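Local atomic coordinates of uncharacterized protein (Staphylococcus aureus subsp. aureus, PDB entry 4H0A), a protein that is of unknown function but belongs to the CAP family of cysteine-rich secretory proteins, joining a CAP domain to an N-terminal CAP-associated region. Residues Ala59-Pro64 / Asn71-Asp76; Ser79-Ser84 / Val91-Thr96; Ile207-Val212 / Asp314-Ile319. All coordinates share one frame; numbering follows the deposited sequence.

Interaction 1 of 3, residues Ala59-Pro64 / Asn71-Asp76. With EDO (1,2-ethanediol), chain E; EDO (1,2-ethanediol), chain C.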
loop_
_atom_site.group_PDB
_atom_site.type_symbol
_atom_site.label_atom_id
_atom_site.label_comp_id
_atom_site.label_asym_id
_atom_site.label_seq_id
_atom_site.Cartn_x
_atom_site.Cartn_y
_atom_site.Cartn_z
ATOM N N ALA A 59 2.632 -17.328 -9.720
ATOM C CA ALA A 59 2.122 -16.000 -9.395
ATOM C C ALA A 59 1.387 -15.403 -10.588
ATOM O O ALA A 59 1.644 -15.767 -11.741
ATOM C CB ALA A 59 3.260 -15.083 -8.968
ATOM N N ASP A 60 0.458 -14.495 -10.305
ATOM C CA ASP A 60 -0.329 -13.838 -11.348
ATOM C C ASP A 60 0.510 -12.825 -12.116
ATOM O O ASP A 60 0.326 -12.654 -13.317
ATOM C CB ASP A 60 -1.547 -13.141 -10.720
ATOM C CG ASP A 60 -2.517 -14.145 -10.120
ATOM O OD1 ASP A 60 -3.083 -14.951 -10.883
ATOM O OD2 ASP A 60 -2.644 -14.180 -8.884
ATOM N N ARG A 61 1.431 -12.176 -11.412
ATOM C CA ARG A 61 2.261 -11.101 -11.925
ATOM C C ARG A 61 3.616 -11.146 -11.219
ATOM O O ARG A 61 3.626 -11.328 -10.001
ATOM C CB ARG A 61 1.499 -9.794 -11.554
ATOM C CG ARG A 61 1.813 -8.576 -12.331
ATOM C CD ARG A 61 0.721 -7.526 -12.289
ATOM N NE ARG A 61 0.226 -7.176 -10.945
ATOM C CZ ARG A 61 0.530 -6.083 -10.241
ATOM N NH1 ARG A 61 1.426 -5.217 -10.693
ATOM N NH2 ARG A 61 -0.058 -5.855 -9.070
ATOM N N VAL A 62 4.739 -10.999 -11.946
ATOM C CA VAL A 62 6.086 -10.939 -11.345
ATOM C C VAL A 62 6.804 -9.793 -12.006
ATOM O O VAL A 62 6.831 -9.752 -13.233
ATOM C CB VAL A 62 6.898 -12.247 -11.487
ATOM C CG1 VAL A 62 8.300 -12.106 -10.871
ATOM C CG2 VAL A 62 6.141 -13.429 -10.874
ATOM N N TYR A 63 7.383 -8.864 -11.222
ATOM C CA TYR A 63 8.045 -7.695 -11.792
ATOM C C TYR A 63 9.135 -7.134 -10.886
ATOM O O TYR A 63 9.012 -7.178 -9.661
ATOM C CB TYR A 63 7.011 -6.582 -12.056
ATOM C CG TYR A 63 6.125 -6.276 -10.868
ATOM C CD1 TYR A 63 4.988 -7.032 -10.611
ATOM C CD2 TYR A 63 6.417 -5.224 -10.005
ATOM C CE1 TYR A 63 4.174 -6.766 -9.512
ATOM C CE2 TYR A 63 5.598 -4.934 -8.915
ATOM C CZ TYR A 63 4.478 -5.711 -8.666
ATOM O OH TYR A 63 3.684 -5.427 -7.574
ATOM N N PRO A 64 10.167 -6.522 -11.480
ATOM C CA PRO A 64 11.203 -5.901 -10.653
ATOM C C PRO A 64 10.786 -4.519 -10.167
ATOM O O PRO A 64 9.977 -3.843 -10.799
ATOM C CB PRO A 64 12.383 -5.774 -11.620
ATOM C CG PRO A 64 11.739 -5.576 -12.959
ATOM C CD PRO A 64 10.457 -6.359 -12.930
ATOM N N ASN A 71 8.686 -8.307 -7.090
ATOM C CA ASN A 71 7.379 -8.515 -6.469
ATOM C C ASN A 71 6.635 -9.627 -7.167
ATOM O O ASN A 71 6.704 -9.735 -8.386
ATOM C CB ASN A 71 6.544 -7.233 -6.491
ATOM C CG ASN A 71 6.682 -6.384 -5.247
ATOM O OD1 ASN A 71 7.355 -6.750 -4.301
ATOM N ND2 ASN A 71 6.066 -5.229 -5.219
ATOM N N TYR A 72 5.956 -10.479 -6.382
ATOM C CA TYR A 72 5.120 -11.580 -6.859
ATOM C C TYR A 72 3.737 -11.308 -6.365
ATOM O O TYR A 72 3.576 -11.106 -5.159
ATOM C CB TYR A 72 5.611 -12.935 -6.311
ATOM C CG TYR A 72 6.935 -13.394 -6.865
ATOM C CD1 TYR A 72 8.123 -12.776 -6.487
ATOM C CD2 TYR A 72 7.013 -14.499 -7.710
ATOM C CE1 TYR A 72 9.347 -13.180 -7.017
ATOM C CE2 TYR A 72 8.234 -14.930 -8.223
ATOM C CZ TYR A 72 9.396 -14.254 -7.886
ATOM O OH TYR A 72 10.602 -14.674 -8.372
ATOM N N VAL A 73 2.732 -11.306 -7.245
ATOM C CA VAL A 73 1.375 -11.063 -6.777
ATOM C C VAL A 73 0.610 -12.359 -6.892
ATOM O O VAL A 73 0.610 -12.978 -7.958
ATOM C CB VAL A 73 0.697 -9.906 -7.540
ATOM C CG1 VAL A 73 -0.730 -9.662 -7.029
ATOM C CG2 VAL A 73 1.540 -8.638 -7.425
ATOM N N PHE A 74 -0.038 -12.782 -5.793
ATOM C CA PHE A 74 -0.873 -13.977 -5.766
ATOM C C PHE A 74 -2.255 -13.555 -5.341
ATOM O O PHE A 74 -2.392 -12.929 -4.291
ATOM C CB PHE A 74 -0.329 -15.021 -4.784
ATOM C CG PHE A 74 1.045 -15.543 -5.073
ATOM C CD1 PHE A 74 2.170 -14.915 -4.547
ATOM C CD2 PHE A 74 1.222 -16.705 -5.815
ATOM C CE1 PHE A 74 3.442 -15.430 -4.775
ATOM C CE2 PHE A 74 2.496 -17.223 -6.033
ATOM C CZ PHE A 74 3.597 -16.583 -5.513
ATOM N N LYS A 75 -3.280 -13.880 -6.119
ATOM C CA LYS A 75 -4.614 -13.468 -5.701
ATOM C C LYS A 75 -5.690 -14.406 -6.164
ATOM O O LYS A 75 -5.548 -15.104 -7.162
ATOM C CB LYS A 75 -4.918 -12.060 -6.213
ATOM C CG LYS A 75 -4.793 -11.889 -7.703
ATOM C CD LYS A 75 -5.186 -10.502 -8.158
ATOM C CE LYS A 75 -5.348 -10.463 -9.663
ATOM N NZ LYS A 75 -5.892 -9.166 -10.130
ATOM N N ASP A 76 -6.791 -14.393 -5.423
ATOM C CA ASP A 76 -7.980 -15.157 -5.749
ATOM C C ASP A 76 -9.165 -14.440 -5.089
ATOM O O ASP A 76 -8.981 -13.369 -4.511
ATOM C CB ASP A 76 -7.825 -16.638 -5.336
ATOM C CG ASP A 76 -7.751 -16.951 -3.852
ATOM O OD1 ASP A 76 -8.147 -16.092 -3.038
ATOM O OD2 ASP A 76 -7.336 -18.078 -3.506
HETATM C C1 EDO E . -3.871 -18.287 -4.691
HETATM O O1 EDO E . -3.486 -17.587 -5.851
HETATM C C2 EDO E . -3.546 -17.436 -3.457
HETATM O O2 EDO E . -4.087 -18.089 -2.321
HETATM C C1 EDO C . 4.308 -3.904 -1.365
HETATM O O1 EDO C . 4.279 -4.565 -0.112
HETATM C C2 EDO C . 5.792 -3.971 -1.811
HETATM O O2 EDO C . 5.975 -3.294 -3.032
#
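Val-73 O accepts a hydrogen bond from Asp-60 N at 2.8 Å, the donor lying almost in line with the C=O bond, at the open end of a beta hairpin in which strand 61-65 is the edge strand of an antiparallel sheet and 69-76 its neighbour. Toward the turn the pairing becomes regular: Tyr-63 and Asn-71 exchange two backbone bonds, with Asn-71 N to Tyr-63 O at 2.8 Å. Beyond the last paired residues a carboxylate stands in for a backbone carbonyl: Asp-60 OD2 accepts from Lys-75 N at 2.9 Å.

The side chains illustrate how each face of a hairpin acquires its own packing. On one, Val-62 lays CG1 over the face of the Tyr-72 ring, 3.9 Å from its centroid, while Ala-59 CB meets that ring at its edge and sits over the face of Phe-74. On the other, Tyr-63 CG falls between backbone N and carbonyl carbon (chi1 50°), a torsion that swings the ring over Asn-71 CB, 3.7 Å from the centroid. Val-73 CG2 meets that ring at its edge and lies over one face of the Arg-61 guanidinium, whose charge is paired with Glu-211 on helix 201-219. The Asn-71 amide stands nearly perpendicular to the tyrosine ring, its OD1 bonded to Ser-84 and its ND2 donating to O2 of an ethanediol at 2.9 Å.

Interaction 2 of 3, residues Ser79-Ser84 / Val91-Thr96. With EDO (1,2-ethanediol), chain E.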
loop_
_atom_site.group_PDB
_atom_site.type_symbol
_atom_site.label_atom_id
_atom_site.label_comp_id
_atom_site.label_asym_id
_atom_site.label_seq_id
_atom_site.Cartn_x
_atom_site.Cartn_y
_atom_site.Cartn_z
ATOM N N SER A 79 -8.347 -13.907 -1.199
ATOM C CA SER A 79 -7.048 -13.481 -0.698
ATOM C C SER A 79 -6.303 -12.633 -1.702
ATOM O O SER A 79 -6.550 -12.720 -2.906
ATOM C CB SER A 79 -6.206 -14.700 -0.345
ATOM O OG SER A 79 -5.999 -15.520 -1.485
ATOM N N TYR A 80 -5.386 -11.807 -1.187
ATOM C CA TYR A 80 -4.561 -10.938 -2.005
ATOM C C TYR A 80 -3.214 -10.780 -1.339
ATOM O O TYR A 80 -3.164 -10.341 -0.189
ATOM C CB TYR A 80 -5.260 -9.583 -2.187
ATOM C CG TYR A 80 -4.481 -8.652 -3.088
ATOM C CD1 TYR A 80 -4.574 -8.751 -4.473
ATOM C CD2 TYR A 80 -3.578 -7.733 -2.559
ATOM C CE1 TYR A 80 -3.805 -7.948 -5.310
ATOM C CE2 TYR A 80 -2.816 -6.909 -3.388
ATOM C CZ TYR A 80 -2.930 -7.023 -4.764
ATOM O OH TYR A 80 -2.198 -6.186 -5.572
ATOM N N TYR A 81 -2.125 -11.144 -2.039
ATOM C CA TYR A 81 -0.771 -11.041 -1.502
ATOM C C TYR A 81 0.177 -10.333 -2.456
ATOM O O TYR A 81 0.207 -10.691 -3.638
ATOM C CB TYR A 81 -0.190 -12.443 -1.243
ATOM C CG TYR A 81 -1.072 -13.372 -0.450
ATOM C CD1 TYR A 81 -1.131 -13.295 0.939
ATOM C CD2 TYR A 81 -1.794 -14.383 -1.076
ATOM C CE1 TYR A 81 -1.898 -14.190 1.680
ATOM C CE2 TYR A 81 -2.553 -15.290 -0.342
ATOM C CZ TYR A 81 -2.606 -15.188 1.037
ATOM O OH TYR A 81 -3.335 -16.084 1.789
ATOM N N ILE A 82 0.962 -9.371 -1.954
ATOM C CA ILE A 82 2.076 -8.765 -2.681
ATOM C C ILE A 82 3.293 -9.251 -1.924
ATOM O O ILE A 82 3.509 -8.835 -0.780
ATOM C CB ILE A 82 2.065 -7.224 -2.848
ATOM C CG1 ILE A 82 0.776 -6.746 -3.541
ATOM C CG2 ILE A 82 3.335 -6.789 -3.657
ATOM C CD1 ILE A 82 0.561 -5.211 -3.463
ATOM N N VAL A 83 4.055 -10.166 -2.534
ATOM C CA VAL A 83 5.223 -10.787 -1.913
ATOM C C VAL A 83 6.483 -10.199 -2.529
ATOM O O VAL A 83 6.678 -10.366 -3.726
ATOM C CB VAL A 83 5.153 -12.325 -2.117
ATOM C CG1 VAL A 83 6.354 -13.019 -1.484
ATOM C CG2 VAL A 83 3.832 -12.891 -1.578
ATOM N N SER A 84 7.342 -9.547 -1.726
ATOM C CA SER A 84 8.606 -8.987 -2.227
ATOM C C SER A 84 9.743 -9.919 -1.905
ATOM O O SER A 84 9.788 -10.461 -0.799
ATOM C CB SER A 84 8.887 -7.620 -1.613
ATOM O OG SER A 84 7.741 -6.790 -1.675
ATOM N N VAL A 91 11.194 -11.202 1.592
ATOM C CA VAL A 91 11.542 -10.174 2.591
ATOM C C VAL A 91 10.300 -9.395 3.045
ATOM O O VAL A 91 10.396 -8.624 3.998
ATOM C CB VAL A 91 12.631 -9.200 2.084
ATOM C CG1 VAL A 91 13.941 -9.939 1.812
ATOM C CG2 VAL A 91 12.178 -8.434 0.844
ATOM N N SER A 92 9.157 -9.553 2.357
ATOM C CA SER A 92 7.951 -8.830 2.720
ATOM C C SER A 92 6.730 -9.483 2.139
ATOM O O SER A 92 6.801 -10.023 1.032
ATOM C CB SER A 92 8.035 -7.398 2.204
ATOM O OG SER A 92 6.863 -6.666 2.505
ATOM N N VAL A 93 5.603 -9.413 2.871
ATOM C CA VAL A 93 4.319 -9.920 2.392
ATOM C C VAL A 93 3.229 -8.963 2.820
ATOM O O VAL A 93 2.969 -8.849 4.016
ATOM C CB VAL A 93 3.970 -11.361 2.860
ATOM C CG1 VAL A 93 2.620 -11.806 2.267
ATOM C CG2 VAL A 93 5.067 -12.349 2.476
ATOM N N TYR A 94 2.593 -8.285 1.861
ATOM C CA TYR A 94 1.410 -7.468 2.123
ATOM C C TYR A 94 0.229 -8.423 1.948
ATOM O O TYR A 94 0.177 -9.089 0.920
ATOM C CB TYR A 94 1.341 -6.268 1.157
ATOM C CG TYR A 94 0.002 -5.567 1.199
ATOM C CD1 TYR A 94 -0.296 -4.651 2.201
ATOM C CD2 TYR A 94 -1.005 -5.899 0.296
ATOM C CE1 TYR A 94 -1.546 -4.037 2.270
ATOM C CE2 TYR A 94 -2.263 -5.312 0.372
ATOM C CZ TYR A 94 -2.530 -4.383 1.361
ATOM O OH TYR A 94 -3.772 -3.813 1.421
ATOM N N ALA A 95 -0.674 -8.545 2.927
ATOM C CA ALA A 95 -1.791 -9.489 2.798
ATOM C C ALA A 95 -3.103 -8.869 3.184
ATOM O O ALA A 95 -3.173 -8.154 4.178
ATOM C CB ALA A 95 -1.541 -10.707 3.680
ATOM N N THR A 96 -4.165 -9.177 2.436
ATOM C CA THR A 96 -5.511 -8.731 2.797
ATOM C C THR A 96 -6.524 -9.683 2.171
ATOM O O THR A 96 -6.151 -10.526 1.358
ATOM C CB THR A 96 -5.744 -7.263 2.397
ATOM O OG1 THR A 96 -6.962 -6.811 3.006
ATOM C CG2 THR A 96 -5.782 -7.043 0.884
HETATM C C1 EDO E . -3.871 -18.287 -4.691
HETATM O O1 EDO E . -3.486 -17.587 -5.851
HETATM C C2 EDO E . -3.546 -17.436 -3.457
HETATM O O2 EDO E . -4.087 -18.089 -2.321
HETATM O O HOH W 1 5.556 -6.897 -0.043
#
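Ile-82 and Tyr-94 exchange two backbone hydrogen bonds, the shorter running from Tyr-94 N to Ile-82 O at 2.8 Å, at the middle of a beta hairpin formed by strands 79-86 and 89-96. Antiparallel pairing is regular from Tyr-80 with Thr-96 to Val-83 with Val-93, and is then interrupted by a classic beta bulge: Val-91 and Ser-92 both face Ser-84. Ser-84 O accepts from Val-91 N at 2.9 Å, and only weakly from Ser-92 N.

Side chains alternate between the two faces. Tyr-80, Ile-82, Tyr-94 and Thr-96 share one of them. Tyr-80 and Tyr-94 meet edge to edge, CD2 of the former 4.0 Å from CE2 of the latter, and Ile-82 CD1 reaches Tyr-94 CD2 at 4.1 Å. Both tyrosines carry CG anti to the backbone N (chi1 -177° and 168°), which sends their rings out from the sheet to helix 201-219; there Tyr-80 OH bonds to Glu-211 and the Tyr-94 side chain packs on Val-212 and Met-216. On the opposite face Tyr-81 sets CD1 3.8 Å from Ala-95 CB, while Val-83 and Val-93 lie alongside each other; the rings of Trp-44 and Phe-56 meet that of Tyr-81.

Farther out, neighbouring strands fix the pair from either side: Val-83 bonds through its backbone to Tyr-72, and Val-93 to Phe-171. Near the bulge the two serine hydroxyls are bridged by a water. It donates to Ser-84 OG, which is also bonded to Asn-71, and to Ile-82 O at 2.9 Å, and its third partner is Ser-92 OG, likewise at 2.9 Å.

Interaction 3 of 3, residues Ile207-Val212 / Asp314-Ile319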
loop_
_atom_site.group_PDB
_atom_site.type_symbol
_atom_site.label_atom_id
_atom_site.label_comp_id
_atom_site.label_asym_id
_atom_site.label_seq_id
_atom_site.Cartn_x
_atom_site.Cartn_y
_atom_site.Cartn_z
ATOM N N ILE A 207 -1.057 -0.883 -11.541
ATOM C CA ILE A 207 -1.914 -2.073 -11.440
ATOM C C ILE A 207 -2.135 -2.410 -9.961
ATOM O O ILE A 207 -3.253 -2.739 -9.584
ATOM C CB ILE A 207 -1.342 -3.285 -12.236
ATOM C CG1 ILE A 207 -1.394 -2.987 -13.750
ATOM C CG2 ILE A 207 -2.152 -4.573 -11.930
ATOM C CD1 ILE A 207 -0.372 -3.754 -14.557
ATOM N N SER A 208 -1.087 -2.339 -9.132
ATOM C CA SER A 208 -1.242 -2.584 -7.684
ATOM C C SER A 208 -2.160 -1.542 -7.037
ATOM O O SER A 208 -2.945 -1.893 -6.157
ATOM C CB SER A 208 0.110 -2.551 -6.988
ATOM O OG SER A 208 0.888 -3.652 -7.416
ATOM N N LEU A 209 -2.073 -0.264 -7.483
ATOM C CA LEU A 209 -2.944 0.807 -6.986
ATOM C C LEU A 209 -4.411 0.430 -7.250
ATOM O O LEU A 209 -5.230 0.535 -6.352
ATOM C CB LEU A 209 -2.596 2.158 -7.648
ATOM C CG LEU A 209 -3.516 3.353 -7.300
ATOM C CD1 LEU A 209 -3.352 3.751 -5.846
ATOM C CD2 LEU A 209 -3.228 4.533 -8.208
ATOM N N TYR A 210 -4.729 -0.039 -8.465
ATOM C CA TYR A 210 -6.092 -0.473 -8.800
ATOM C C TYR A 210 -6.525 -1.646 -7.944
ATOM O O TYR A 210 -7.643 -1.664 -7.422
ATOM C CB TYR A 210 -6.189 -0.913 -10.283
ATOM C CG TYR A 210 -5.961 0.151 -11.339
ATOM C CD1 TYR A 210 -6.482 1.437 -11.194
ATOM C CD2 TYR A 210 -5.358 -0.171 -12.553
ATOM C CE1 TYR A 210 -6.350 2.392 -12.201
ATOM C CE2 TYR A 210 -5.254 0.767 -13.583
ATOM C CZ TYR A 210 -5.755 2.048 -13.404
ATOM O OH TYR A 210 -5.608 3.008 -14.382
ATOM N N GLU A 211 -5.655 -2.658 -7.837
ATOM C CA GLU A 211 -5.976 -3.884 -7.093
ATOM C C GLU A 211 -6.175 -3.623 -5.609
ATOM O O GLU A 211 -7.144 -4.115 -5.051
ATOM C CB GLU A 211 -4.870 -4.929 -7.266
ATOM C CG GLU A 211 -4.852 -5.542 -8.656
ATOM C CD GLU A 211 -3.676 -6.455 -8.929
ATOM O OE1 GLU A 211 -2.701 -6.453 -8.143
ATOM O OE2 GLU A 211 -3.742 -7.194 -9.937
ATOM N N VAL A 212 -5.266 -2.859 -4.971
ATOM C CA VAL A 212 -5.393 -2.588 -3.537
ATOM C C VAL A 212 -6.627 -1.708 -3.282
ATOM O O VAL A 212 -7.316 -1.907 -2.278
ATOM C CB VAL A 212 -4.113 -1.986 -2.921
ATOM C CG1 VAL A 212 -4.365 -1.608 -1.453
ATOM C CG2 VAL A 212 -2.960 -2.981 -3.015
ATOM N N ASP A 314 7.562 9.911 -8.244
ATOM C CA ASP A 314 7.088 10.155 -6.890
ATOM C C ASP A 314 5.560 10.337 -6.801
ATOM O O ASP A 314 5.035 10.298 -5.687
ATOM C CB ASP A 314 7.804 11.411 -6.347
ATOM C CG ASP A 314 9.212 11.147 -5.846
ATOM O OD1 ASP A 314 9.822 10.140 -6.279
ATOM O OD2 ASP A 314 9.712 11.957 -5.030
ATOM N N TYR A 315 4.841 10.513 -7.931
ATOM C CA TYR A 315 3.407 10.794 -7.890
ATOM C C TYR A 315 2.488 9.602 -8.191
ATOM O O TYR A 315 2.794 8.760 -9.030
ATOM C CB TYR A 315 3.059 11.903 -8.878
ATOM C CG TYR A 315 3.458 13.296 -8.443
ATOM C CD1 TYR A 315 2.540 14.145 -7.832
ATOM C CD2 TYR A 315 4.717 13.805 -8.735
ATOM C CE1 TYR A 315 2.883 15.449 -7.473
ATOM C CE2 TYR A 315 5.073 15.108 -8.385
ATOM C CZ TYR A 315 4.150 15.932 -7.759
ATOM O OH TYR A 315 4.477 17.219 -7.383
ATOM N N TYR A 316 1.312 9.610 -7.542
ATOM C CA TYR A 316 0.228 8.652 -7.714
ATOM C C TYR A 316 -1.055 9.426 -7.924
ATOM O O TYR A 316 -1.372 10.253 -7.089
ATOM C CB TYR A 316 0.096 7.763 -6.471
ATOM C CG TYR A 316 1.115 6.651 -6.368
ATOM C CD1 TYR A 316 2.383 6.888 -5.846
ATOM C CD2 TYR A 316 0.769 5.338 -6.656
ATOM C CE1 TYR A 316 3.299 5.852 -5.674
ATOM C CE2 TYR A 316 1.674 4.294 -6.488
ATOM C CZ TYR A 316 2.938 4.553 -5.993
ATOM O OH TYR A 316 3.807 3.500 -5.830
ATOM N N SER A 317 -1.792 9.177 -9.008
ATOM C CA SER A 317 -3.066 9.857 -9.276
ATOM C C SER A 317 -4.131 8.826 -9.602
ATOM O O SER A 317 -3.849 7.919 -10.378
ATOM C CB SER A 317 -2.913 10.833 -10.436
ATOM O OG SER A 317 -4.174 11.302 -10.886
ATOM N N LEU A 318 -5.345 8.956 -9.025
ATOM C CA LEU A 318 -6.449 8.033 -9.301
ATOM C C LEU A 318 -7.734 8.822 -9.454
ATOM O O LEU A 318 -8.191 9.446 -8.495
ATOM C CB LEU A 318 -6.583 6.985 -8.181
ATOM C CG LEU A 318 -7.507 5.783 -8.457
ATOM C CD1 LEU A 318 -7.044 4.978 -9.695
ATOM C CD2 LEU A 318 -7.566 4.862 -7.252
ATOM N N ILE A 319 -8.303 8.818 -10.670
ATOM C CA ILE A 319 -9.550 9.514 -10.987
ATOM C C ILE A 319 -10.684 8.518 -10.841
ATOM O O ILE A 319 -10.552 7.389 -11.305
ATOM C CB ILE A 319 -9.496 10.125 -12.410
ATOM C CG1 ILE A 319 -8.359 11.170 -12.496
ATOM C CG2 ILE A 319 -10.852 10.754 -12.790
ATOM C CD1 ILE A 319 -8.057 11.657 -13.857
#
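Leu-209 and Leu-318 overlap side by side while pointing in opposing senses, one reaching out from helix 201-219 and the other from strand 315-322, so that CD2 of Leu-209 comes to 4.1 Å from CD1 of Leu-318. Between the short segments, helix 207-212 and strand 315-319, directions differ by 49° and axes approach to 10.1 Å, a separation spanned mainly by side chains. With chi1 near 180° in both leucines (175° and -168°), CG swings away from the backbone N and the branched end is carried across the gap.

Tyr-210 approaches from beside Leu-209. Its ring presents an edge to Leu-318, with CE1 3.7 Å from CD1, the closest approach in the contact. Leu-318 CD1 thus touches the branch of Leu-209 and the rim of this tyrosine, roughly at right angles. Two residues earlier in the strand, a second aromatic edge meets the helix: Leu-209 CD2 lies near the plane of the Tyr-316 ring, 4.4 Å from Tyr-316 CD2. The same methyl rests against the backbone at Ser-317 O, 4.1 Å away.

The surroundings show a layered alpha-beta core, as expected of a CAP domain. Leu-285 of helix 282-290 packs against both Leu-209 and Tyr-316, and Met-307 on the neighbouring strand touches Tyr-210 and Leu-318. The hydroxyls turn to other partners, Tyr-210 OH to Gly-309 N and Tyr-316 OH to Gln-205 NE2. Between helix and strand, cohesion comes from dispersion and the exclusion of water, with the tyrosines lending their hydrocarbon edges to the core while their polar ends are satisfied outside the contact.

Overall arrangement
From the N terminus, interaction 1 closes a short hairpin loop, and interaction 2 closes the next one before the chain moves on; the two are in series, neither nesting nor crossing. Strands 69-76 and 79-86 are sheet neighbours, so together they make four consecutive strands of one antiparallel sheet. Interaction 3 follows later and closes a much longer loop of 101 residues within the CAP region, joining its helix 201-219 to strand 315-322. That helix also unites the two regions: Glu-211 forms salt bridges with Arg-61 and Lys-75 of interaction 1 and a hydrogen bond with Tyr-80 of interaction 2, whereas Leu-209 and Tyr-210 serve the CAP core.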